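Local coordinates for putative peptide binding protein (Ruminococcus gnavus, PDB 3NOH), which is of unknown function but probably binds peptides, with a possible kinship to the periplasmic binding protein clan, at residues A[37-40]-A[41-45]; A[94-97]-A[98-102]; A[118-122]-A[123-127]. One frame throughout, in Å; residues are numbered along the deposited sequence.

All three interactions are local contacts between neighbouring turns or at a helix start, around one mixed sheet. Interaction 1 lies wholly within helix 37-47 at the surface, dominated by charged and amide side chains. Interaction 2, also at the surface, joins the edge strand 90-96 to the helix after it; interaction 3, partly buried, joins a loop to helix 122-126. Each of the last two has its own serine N-cap, Ser97 and Ser121, but interaction 3 adds aliphatic packing between Val120, Ala124 and Leu125. Interactions 2 and 3 touch, Arg102 NH1 probably donating to Leu119 O at 2.7 Å, whereas interaction 1 stands, between nearest atoms, about 14 Å from the former and about 8 Å from the latter.

Interaction 1. Residues A[37-40]-A[41-45]; sequences EDIR and EQLKA
The amide N of Gln42 gives its hydrogen to Asp38 O at 2.8 Å, one of five successive i to i+4 backbone bonds that make 37-45 a regular α-helix. The same two residues are joined a second time through their side chains, where Gln42 NE2 reaches Asp38 OD2 at 3.0 Å. The carboxylate is met on its syn side, with the donor 35° out of the carboxylate plane, while the acceptor lies close to the amide plane of Gln42. With CG of Asp38 anti to the backbone N (171°), the carboxylate is turned toward the C-terminal end of the helix, where Gln42 follows one turn on and its extended chain comes to meet it. Ile39 CD1 lies 3.8 Å from Gln42 NE2, so a methyl flanks the bond. The other end of the amide is held as well, because Gln42 OE1 accepts from the backbone N of Arg55.

On another face Glu37 and Glu41 run side by side, their CG atoms 4.2 Å apart. Glu41 bends at its second torsion (-55°), and its OE2 forms a salt bridge with Lys44 NZ at 2.8 Å. Glu37 OE2 and Glu41 OE2 are 4.6 Å apart. Asp129, at the start of strand 129-134, pairs with both Arg40 NE and Lys44 NZ, tying this face to the sheet. Toward the interior, Ile39 CG2 approaches Leu43 CD1 at 4.3 Å. The like charges of the two glutamates are therefore probably offset in part by Lys44, which is shared between Glu41 and Asp129.

Interaction 2. Residues A[94-97]-A[98-102]; sequences KQYS and GTMLR
Two torsions bring the groups of this helix start together: Ser97 carries OG between its backbone N and carbonyl carbon (chi1 67°), and Met100, a selenomethionine, turns CG beside its carbonyl carbon (chi1 177°). The first places OG over the opening turn, where it accepts from Met100 N at 3.0 Å with an N-H...O angle of 154°; the second lays Met100 CG against Tyr96 CB at 4.0 Å. Ser97 is thus the N-cap of helix 98-107, and its carbonyl O also accepts from Leu101 N at 2.9 Å. Met100 CB lies 3.2 Å from Ser97 OG. The contact sits where strand 90-96 passes into helix 98-107, the first joint of a β-α-β crossover that leads to the parallel strand 112-116, with strand 61-67 lying between the two. An alanine at Ser97 would remove the hydroxyl, and the amide of Met100 would probably lose its capping acceptor. Met100 CG approaches the Tyr96 ring obliquely; as Met100 was modelled in two conformers, this packing belongs to the one described. The Tyr96 ring itself makes a cation-pi contact with Arg104 and an edge-to-face contact with Tyr65, against which Leu101 also packs.

Interaction 3. Residues A[118-122]-A[123-127]; sequences DLVST and DALEN
Ser121 is the N-cap of the short helix 122-126, and its OG accepts from Ala124 N at 3.3 Å, a long bond but a fairly straight one, with an N-H...O angle of 160°. With OG anti to the backbone N and beside the carbonyl carbon (chi1 166°), the hydroxyl is carried forward to the first turn; the residue was modelled in two conformers, and the cap is that of the one described. The helix lies on the crossover between the parallel strands 112-116 and 129-134, which have strand 22-27 between them in the sheet.

The acceptors at this start are used in sequence. Ser121 O takes the hydrogen of Leu125 N at 3.1 Å, with the donor in the carbonyl plane, and Thr122 O takes that of Glu126 N, also at 3.1 Å. Glu126 N has a second, weak link to Asp123 O, while Ala124 O accepts from Asn127 N at 3.2 Å. Away from the backbone, Thr122 OG1 is hydrogen-bonded to a glycerol, probably from the crystallisation liquor, and Leu119 O is met by Arg102 NH1 of helix 98-107.

Beneath these polar atoms the packing is aliphatic. Leu125 rests on Ile24, Cys26 and Phe113, and Ala124 on Val106, so the helix is seated between sheet and helix 98-107. Val120 CG1 is the shared methyl, 3.7 Å from Ala124 CB and 4.0 Å from Leu125 CD2.

Interaction 1. Residues A[37-40]-A[41-45]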
ATOM      1  N   GLU A  37     -10.347  -7.412  -9.343  1.00 41.68           N
ATOM      2  CA  GLU A  37     -10.945  -6.892  -8.119  1.00 39.61           C
ATOM      3  C   GLU A  37     -10.806  -7.825  -6.893  1.00 37.85           C
ATOM      4  O   GLU A  37     -10.540  -7.350  -5.801  1.00 37.39           O
ATOM      5  CB  GLU A  37     -12.428  -6.558  -8.372  1.00 45.25           C
ATOM      6  CG  GLU A  37     -13.143  -6.041  -7.141  1.00 52.97           C
ATOM      7  CD  GLU A  37     -14.491  -5.413  -7.479  1.00 64.22           C
ATOM      8  OE1 GLU A  37     -15.074  -5.781  -8.519  1.00 62.24           O
ATOM      9  OE2 GLU A  37     -14.937  -4.533  -6.711  1.00 69.25           O
ATOM     10  N   ASP A  38     -10.979  -9.128  -7.092  1.00 39.90           N
ATOM     11  CA  ASP A  38     -10.831 -10.120  -6.022  1.00 42.48           C
ATOM     12  C   ASP A  38      -9.437 -10.117  -5.397  1.00 38.94           C
ATOM     13  O   ASP A  38      -9.319 -10.230  -4.175  1.00 38.35           O
ATOM     14  CB  ASP A  38     -11.137 -11.514  -6.562  1.00 46.35           C
ATOM     15  CG  ASP A  38     -10.797 -12.658  -5.562  1.00 61.03           C
ATOM     16  OD1 ASP A  38     -11.675 -13.006  -4.733  1.00 64.33           O
ATOM     17  OD2 ASP A  38      -9.666 -13.230  -5.641  1.00 67.02           O
ATOM     18  N   ILE A  39      -8.380  -9.970  -6.215  1.00 37.25           N
ATOM     19  CA  ILE A  39      -7.039  -9.893  -5.684  1.00 35.13           C
ATOM     20  C   ILE A  39      -6.877  -8.625  -4.870  1.00 31.54           C
ATOM     21  O   ILE A  39      -6.338  -8.644  -3.758  1.00 32.99           O
ATOM     22  CB  ILE A  39      -5.928  -9.914  -6.791  1.00 35.98           C
ATOM     23  CG1 ILE A  39      -5.827 -11.311  -7.378  1.00 44.18           C
ATOM     24  CG2 ILE A  39      -4.586  -9.504  -6.224  1.00 34.82           C
ATOM     25  CD1 ILE A  39      -5.321 -12.354  -6.394  1.00 50.87           C
ATOM     26  N   ARG A  40      -7.392  -7.509  -5.398  1.00 30.87           N
ATOM     27  CA  ARG A  40      -7.334  -6.277  -4.637  1.00 29.46           C
ATOM     28  C   ARG A  40      -8.109  -6.363  -3.314  1.00 32.53           C
ATOM     29  O   ARG A  40      -7.631  -5.845  -2.318  1.00 28.13           O
ATOM     30  CB  ARG A  40      -7.830  -5.073  -5.444  1.00 32.38           C
ATOM     31  CG  ARG A  40      -6.946  -4.759  -6.655  1.00 28.68           C
ATOM     32  CD  ARG A  40      -7.170  -3.302  -7.191  1.00 27.77           C
ATOM     33  NE  ARG A  40      -8.577  -3.056  -7.481  1.00 30.63           N
ATOM     34  CZ  ARG A  40      -9.205  -3.357  -8.626  1.00 38.24           C
ATOM     35  NH1 ARG A  40      -8.553  -3.924  -9.649  1.00 33.15           N
ATOM     36  NH2 ARG A  40     -10.504  -3.089  -8.753  1.00 39.96           N
ATOM     37  N   GLU A  41      -9.268  -7.008  -3.331  1.00 35.05           N
ATOM     38  CA  GLU A  41     -10.049  -7.233  -2.097  1.00 38.76           C
ATOM     39  C   GLU A  41      -9.280  -8.146  -1.141  1.00 39.22           C
ATOM     40  O   GLU A  41      -9.250  -7.905   0.069  1.00 37.68           O
ATOM     41  CB  GLU A  41     -11.454  -7.782  -2.411  1.00 42.48           C
ATOM     42  CG  GLU A  41     -12.406  -6.763  -3.098  1.00 43.45           C
ATOM     43  CD  GLU A  41     -12.555  -5.446  -2.293  1.00 50.28           C
ATOM     44  OE1 GLU A  41     -12.822  -5.514  -1.066  1.00 51.08           O
ATOM     45  OE2 GLU A  41     -12.377  -4.354  -2.877  1.00 49.35           O
ATOM     46  N   GLN A  42      -8.620  -9.186  -1.677  1.00 36.88           N
ATOM     47  CA  GLN A  42      -7.805 -10.041  -0.807  1.00 36.19           C
ATOM     48  C   GLN A  42      -6.718  -9.238  -0.142  1.00 35.49           C
ATOM     49  O   GLN A  42      -6.475  -9.416   1.058  1.00 34.89           O
ATOM     50  CB  GLN A  42      -7.173 -11.197  -1.569  1.00 36.62           C
ATOM     51  CG  GLN A  42      -8.078 -12.305  -1.922  1.00 41.16           C
ATOM     52  CD  GLN A  42      -7.284 -13.478  -2.453  1.00 45.00           C
ATOM     53  OE1 GLN A  42      -6.446 -14.017  -1.746  1.00 49.16           O
ATOM     54  NE2 GLN A  42      -7.541 -13.871  -3.693  1.00 48.88           N
ATOM     55  N   LEU A  43      -6.062  -8.363  -0.919  1.00 32.55           N
ATOM     56  CA  LEU A  43      -4.993  -7.494  -0.363  1.00 29.46           C
ATOM     57  C   LEU A  43      -5.503  -6.548   0.727  1.00 32.04           C
ATOM     58  O   LEU A  43      -4.820  -6.332   1.743  1.00 33.40           O
ATOM     59  CB  LEU A  43      -4.221  -6.694  -1.418  1.00 28.67           C
ATOM     60  CG  LEU A  43      -3.277  -7.498  -2.298  1.00 29.28           C
ATOM     61  CD1 LEU A  43      -2.867  -6.683  -3.535  1.00 27.68           C
ATOM     62  CD2 LEU A  43      -2.055  -7.957  -1.429  1.00 29.84           C
ATOM     63  N   LYS A  44      -6.680  -5.956   0.515  1.00 31.41           N
ATOM     64  CA  LYS A  44      -7.263  -5.141   1.549  1.00 32.42           C
ATOM     65  C   LYS A  44      -7.454  -5.924   2.840  1.00 37.09           C
ATOM     66  O   LYS A  44      -7.088  -5.448   3.923  1.00 37.50           O
ATOM     67  CB  LYS A  44      -8.623  -4.589   1.074  1.00 31.40           C
ATOM     68  CG  LYS A  44      -8.512  -3.534  -0.001  1.00 32.11           C
ATOM     69  CD  LYS A  44      -9.875  -3.143  -0.520  1.00 35.61           C
ATOM     70  CE  LYS A  44      -9.836  -2.139  -1.642  1.00 39.99           C
ATOM     71  NZ  LYS A  44     -11.227  -1.863  -2.120  1.00 37.44           N
ATOM     72  N   ALA A  45      -8.042  -7.117   2.710  1.00 36.38           N
ATOM     73  CA  ALA A  45      -8.294  -7.989   3.843  1.00 39.01           C
ATOM     74  C   ALA A  45      -6.976  -8.358   4.514  1.00 41.38           C
ATOM     75  O   ALA A  45      -6.897  -8.459   5.740  1.00 43.79           O
ATOM     76  CB  ALA A  45      -9.045  -9.260   3.398  1.00 41.23           C
TER

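Interaction 2. Residues A[94-97]-A[98-102]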
ATOM      1  N   LYS A  94       9.642   0.609  -1.450  1.00 17.33           N
ATOM      2  CA  LYS A  94      10.527   1.616  -2.050  0.50 18.09           C
ATOM      3  C   LYS A  94      10.122   2.974  -1.552  1.00 17.84           C
ATOM      4  O   LYS A  94       8.963   3.405  -1.732  1.00 19.58           O
ATOM      5  CB  LYS A  94      10.393   1.597  -3.570  0.50 19.60           C
ATOM      6  CG  LYS A  94      10.920   0.360  -4.198  0.50 19.91           C
ATOM      7  CD  LYS A  94      10.974   0.473  -5.709  0.50 22.64           C
ATOM      8  CE  LYS A  94      11.408  -0.822  -6.285  0.50 19.16           C
ATOM      9  NZ  LYS A  94      11.220  -0.858  -7.785  0.50 23.83           N
ATOM     10  N   GLN A  95      11.061   3.643  -0.893  1.00 18.57           N
ATOM     11  CA  GLN A  95      10.817   4.964  -0.327  1.00 18.16           C
ATOM     12  C   GLN A  95      11.269   6.028  -1.321  1.00 18.45           C
ATOM     13  O   GLN A  95      12.286   5.894  -2.018  1.00 19.84           O
ATOM     14  CB  GLN A  95      11.463   5.148   1.059  1.00 18.76           C
ATOM     15  CG  GLN A  95      12.976   5.350   1.104  1.00 19.72           C
ATOM     16  CD  GLN A  95      13.812   4.092   1.033  1.00 19.60           C
ATOM     17  OE1 GLN A  95      13.570   3.196   0.196  1.00 19.98           O
ATOM     18  NE2 GLN A  95      14.858   4.025   1.859  1.00 21.09           N
ATOM     19  N   TYR A  96      10.517   7.117  -1.296  1.00 20.52           N
ATOM     20  CA  TYR A  96      10.761   8.319  -2.082  1.00 20.12           C
ATOM     21  C   TYR A  96      10.444   9.537  -1.227  1.00 20.66           C
ATOM     22  O   TYR A  96       9.754   9.438  -0.225  1.00 19.58           O
ATOM     23  CB  TYR A  96       9.826   8.342  -3.304  1.00 23.84           C
ATOM     24  CG  TYR A  96      10.077   7.217  -4.268  1.00 20.21           C
ATOM     25  CD1 TYR A  96      11.110   7.257  -5.223  1.00 24.14           C
ATOM     26  CD2 TYR A  96       9.366   6.023  -4.128  1.00 23.23           C
ATOM     27  CE1 TYR A  96      11.374   6.176  -6.033  1.00 29.25           C
ATOM     28  CE2 TYR A  96       9.633   4.953  -4.948  1.00 24.14           C
ATOM     29  CZ  TYR A  96      10.618   5.019  -5.883  1.00 27.34           C
ATOM     30  OH  TYR A  96      10.875   3.917  -6.697  1.00 29.99           O
ATOM     31  N   SER A  97      10.855  10.722  -1.667  1.00 20.44           N
ATOM     32  CA  SER A  97      10.320  11.897  -0.996  1.00 20.35           C
ATOM     33  C   SER A  97       8.792  11.912  -1.080  1.00 20.35           C
ATOM     34  O   SER A  97       8.197  11.411  -2.036  1.00 19.94           O
ATOM     35  CB  SER A  97      10.885  13.167  -1.628  1.00 24.46           C
ATOM     36  OG  SER A  97      10.424  13.346  -2.978  1.00 22.36           O
ATOM     37  N   GLY A  98       8.128  12.527  -0.104  1.00 20.48           N
ATOM     38  CA  GLY A  98       6.690  12.639  -0.195  1.00 20.90           C
ATOM     39  C   GLY A  98       6.208  13.385  -1.411  1.00 20.64           C
ATOM     40  O   GLY A  98       5.138  13.095  -1.923  1.00 19.48           O
ATOM     41  N   THR A  99       6.949  14.407  -1.837  1.00 20.19           N
ATOM     42  CA  THR A  99       6.593  15.141  -3.042  1.00 18.54           C
ATOM     43  C   THR A  99       6.675  14.230  -4.255  1.00 18.74           C
ATOM     44  O   THR A  99       5.806  14.281  -5.122  1.00 19.17           O
ATOM     45  CB  THR A  99       7.471  16.416  -3.232  1.00 21.36           C
ATOM     46  OG1 THR A  99       8.881  16.048  -3.198  1.00 22.53           O
ATOM     47  CG2 THR A  99       7.144  17.493  -2.208  1.00 19.61           C
HETATM   48  N   MSE A 100       7.697  13.360  -4.340  1.00 20.59           N
HETATM   49  CA  MSE A 100       7.766  12.416  -5.411  0.80 18.30           C
HETATM   50  C   MSE A 100       6.596  11.421  -5.391  1.00 18.02           C
HETATM   51  O   MSE A 100       5.999  11.115  -6.441  1.00 20.14           O
HETATM   52  CB  MSE A 100       9.128  11.684  -5.447  0.80 21.65           C
HETATM   53  CG  MSE A 100       9.218  10.632  -6.523  0.80 23.22           C
HETATM   54 SE   MSE A 100       9.164  11.344  -8.293  0.60 24.54          SE
HETATM   55  CE  MSE A 100      10.771  12.374  -8.238  0.80 30.31           C
ATOM     56  N   LEU A 101       6.234  10.965  -4.183  1.00 18.36           N
ATOM     57  CA  LEU A 101       5.105  10.045  -4.047  0.50 19.07           C
ATOM     58  C   LEU A 101       3.815  10.716  -4.529  1.00 19.12           C
ATOM     59  O   LEU A 101       2.998  10.139  -5.253  1.00 19.47           O
ATOM     60  CB  LEU A 101       4.976   9.509  -2.608  0.50 18.87           C
ATOM     61  CG  LEU A 101       3.785   8.588  -2.365  0.50 18.77           C
ATOM     62  CD1 LEU A 101       3.709   7.437  -3.471  0.50 16.02           C
ATOM     63  CD2 LEU A 101       3.788   8.048  -0.919  0.50 19.55           C
ATOM     64  N   ARG A 102       3.586  11.981  -4.131  1.00 19.31           N
ATOM     65  CA  ARG A 102       2.459  12.728  -4.615  1.00 17.80           C
ATOM     66  C   ARG A 102       2.408  12.797  -6.081  1.00 20.09           C
ATOM     67  O   ARG A 102       1.354  12.653  -6.665  1.00 21.30           O
ATOM     68  CB  ARG A 102       2.504  14.143  -4.051  1.00 19.71           C
ATOM     69  CG  ARG A 102       1.982  14.211  -2.593  1.00 18.89           C
ATOM     70  CD  ARG A 102       2.184  15.612  -1.958  1.00 21.10           C
ATOM     71  NE  ARG A 102       1.617  16.711  -2.712  1.00 19.92           N
ATOM     72  CZ  ARG A 102       0.357  17.111  -2.718  1.00 21.37           C
ATOM     73  NH1 ARG A 102      -0.547  16.457  -1.977  1.00 22.01           N
ATOM     74  NH2 ARG A 102      -0.031  18.154  -3.437  1.00 24.26           N
TER

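Interaction 3. Residues A[118-122]-A[123-127]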
ATOM      1  N   ASP A 118      -3.746  12.211   4.448  1.00 25.07           N
ATOM      2  CA  ASP A 118      -3.746  13.550   3.836  1.00 27.88           C
ATOM      3  C   ASP A 118      -2.503  13.878   3.016  1.00 27.47           C
ATOM      4  O   ASP A 118      -2.324  15.026   2.595  1.00 32.90           O
ATOM      5  CB  ASP A 118      -3.947  14.635   4.878  1.00 29.95           C
ATOM      6  CG  ASP A 118      -2.865  14.649   5.978  1.00 38.13           C
ATOM      7  OD1 ASP A 118      -2.090  13.690   6.176  1.00 43.33           O
ATOM      8  OD2 ASP A 118      -2.865  15.644   6.732  1.00 63.55           O
ATOM      9  N   LEU A 119      -1.681  12.901   2.711  1.00 22.36           N
ATOM     10  CA  LEU A 119      -0.485  13.208   1.957  1.00 22.99           C
ATOM     11  C   LEU A 119      -0.813  13.521   0.473  1.00 23.49           C
ATOM     12  O   LEU A 119      -0.331  14.498  -0.068  1.00 22.54           O
ATOM     13  CB  LEU A 119       0.530  12.094   2.000  1.00 18.74           C
ATOM     14  CG  LEU A 119       1.802  12.337   1.140  1.00 21.33           C
ATOM     15  CD1 LEU A 119       2.562  13.700   1.483  1.00 20.79           C
ATOM     16  CD2 LEU A 119       2.761  11.152   1.169  1.00 19.56           C
ATOM     17  N   VAL A 120      -1.569  12.632  -0.164  1.00 22.75           N
ATOM     18  CA  VAL A 120      -1.785  12.628  -1.622  1.00 23.60           C
ATOM     19  C   VAL A 120      -3.047  13.346  -2.025  1.00 25.78           C
ATOM     20  O   VAL A 120      -4.004  13.472  -1.266  1.00 27.39           O
ATOM     21  CB  VAL A 120      -1.772  11.144  -2.146  1.00 23.47           C
ATOM     22  CG1 VAL A 120      -2.212  10.977  -3.617  1.00 29.12           C
ATOM     23  CG2 VAL A 120      -0.440  10.460  -1.818  1.00 23.21           C
ATOM     24  N   SER A 121      -2.995  13.930  -3.226  1.00 26.33           N
ATOM     25  CA  SER A 121      -4.080  14.628  -3.848  0.50 27.50           C
ATOM     26  C   SER A 121      -5.391  13.853  -3.799  1.00 27.54           C
ATOM     27  O   SER A 121      -5.396  12.718  -4.204  1.00 25.98           O
ATOM     28  CB  SER A 121      -3.737  14.827  -5.340  0.50 27.32           C
ATOM     29  OG  SER A 121      -4.878  15.215  -6.068  0.50 24.07           O
ATOM     30  N   THR A 122      -6.467  14.484  -3.381  1.00 30.16           N
ATOM     31  CA  THR A 122      -7.769  13.835  -3.343  1.00 33.39           C
ATOM     32  C   THR A 122      -8.188  13.379  -4.762  1.00 35.88           C
ATOM     33  O   THR A 122      -8.751  12.299  -4.928  1.00 36.82           O
ATOM     34  CB  THR A 122      -8.794  14.745  -2.652  1.00 39.49           C
ATOM     35  OG1 THR A 122      -8.843  16.001  -3.339  1.00 44.48           O
ATOM     36  CG2 THR A 122      -8.375  14.969  -1.167  1.00 40.48           C
ATOM     37  N   ASP A 123      -7.836  14.171  -5.785  1.00 34.95           N
ATOM     38  CA  ASP A 123      -8.052  13.790  -7.195  1.00 40.84           C
ATOM     39  C   ASP A 123      -7.336  12.499  -7.553  1.00 35.84           C
ATOM     40  O   ASP A 123      -7.916  11.646  -8.200  1.00 38.10           O
ATOM     41  CB  ASP A 123      -7.548  14.879  -8.178  1.00 44.73           C
ATOM     42  CG  ASP A 123      -8.440  16.097  -8.264  1.00 59.02           C
ATOM     43  OD1 ASP A 123      -9.568  16.116  -7.704  1.00 66.90           O
ATOM     44  OD2 ASP A 123      -7.989  17.056  -8.933  1.00 72.62           O
ATOM     45  N   ALA A 124      -6.075  12.338  -7.128  1.00 30.67           N
ATOM     46  CA  ALA A 124      -5.345  11.133  -7.380  1.00 30.65           C
ATOM     47  C   ALA A 124      -6.038   9.928  -6.711  1.00 31.02           C
ATOM     48  O   ALA A 124      -6.092   8.835  -7.262  1.00 30.96           O
ATOM     49  CB  ALA A 124      -3.897  11.266  -6.922  1.00 31.86           C
ATOM     50  N   LEU A 125      -6.542  10.119  -5.495  1.00 30.35           N
ATOM     51  CA  LEU A 125      -7.200   8.977  -4.778  1.00 29.48           C
ATOM     52  C   LEU A 125      -8.490   8.523  -5.438  1.00 33.88           C
ATOM     53  O   LEU A 125      -8.843   7.344  -5.396  1.00 35.45           O
ATOM     54  CB  LEU A 125      -7.478   9.340  -3.327  1.00 29.09           C
ATOM     55  CG  LEU A 125      -6.260   9.686  -2.495  1.00 30.32           C
ATOM     56  CD1 LEU A 125      -6.655  10.040  -1.029  1.00 33.41           C
ATOM     57  CD2 LEU A 125      -5.254   8.524  -2.562  1.00 30.29           C
ATOM     58  N   GLU A 126      -9.200   9.448  -6.064  1.00 34.83           N
ATOM     59  CA  GLU A 126     -10.444   9.104  -6.759  1.00 39.80           C
ATOM     60  C   GLU A 126     -10.210   8.212  -7.988  1.00 41.13           C
ATOM     61  O   GLU A 126     -11.086   7.508  -8.419  1.00 41.65           O
ATOM     62  CB  GLU A 126     -11.210  10.380  -7.115  1.00 40.76           C
ATOM     63  CG  GLU A 126     -12.032  10.887  -5.921  1.00 49.19           C
ATOM     64  CD  GLU A 126     -13.122   9.854  -5.494  1.00 62.31           C
ATOM     65  OE1 GLU A 126     -14.216   9.860  -6.113  1.00 52.82           O
ATOM     66  OE2 GLU A 126     -12.857   9.025  -4.567  1.00 61.59           O
ATOM     67  N   ASN A 127      -9.000   8.210  -8.517  1.00 41.20           N
ATOM     68  CA  ASN A 127      -8.676   7.335  -9.649  1.00 44.72           C
ATOM     69  C   ASN A 127      -8.238   5.914  -9.246  1.00 43.17           C
ATOM     70  O   ASN A 127      -8.114   5.012 -10.087  1.00 49.76           O
ATOM     71  CB  ASN A 127      -7.572   8.004 -10.461  1.00 46.98           C
ATOM     72  CG  ASN A 127      -8.042   9.288 -11.115  1.00 53.35           C
ATOM     73  OD1 ASN A 127      -9.225   9.435 -11.433  1.00 54.57           O
ATOM     74  ND2 ASN A 127      -7.125  10.230 -11.299  1.00 57.12           N
TER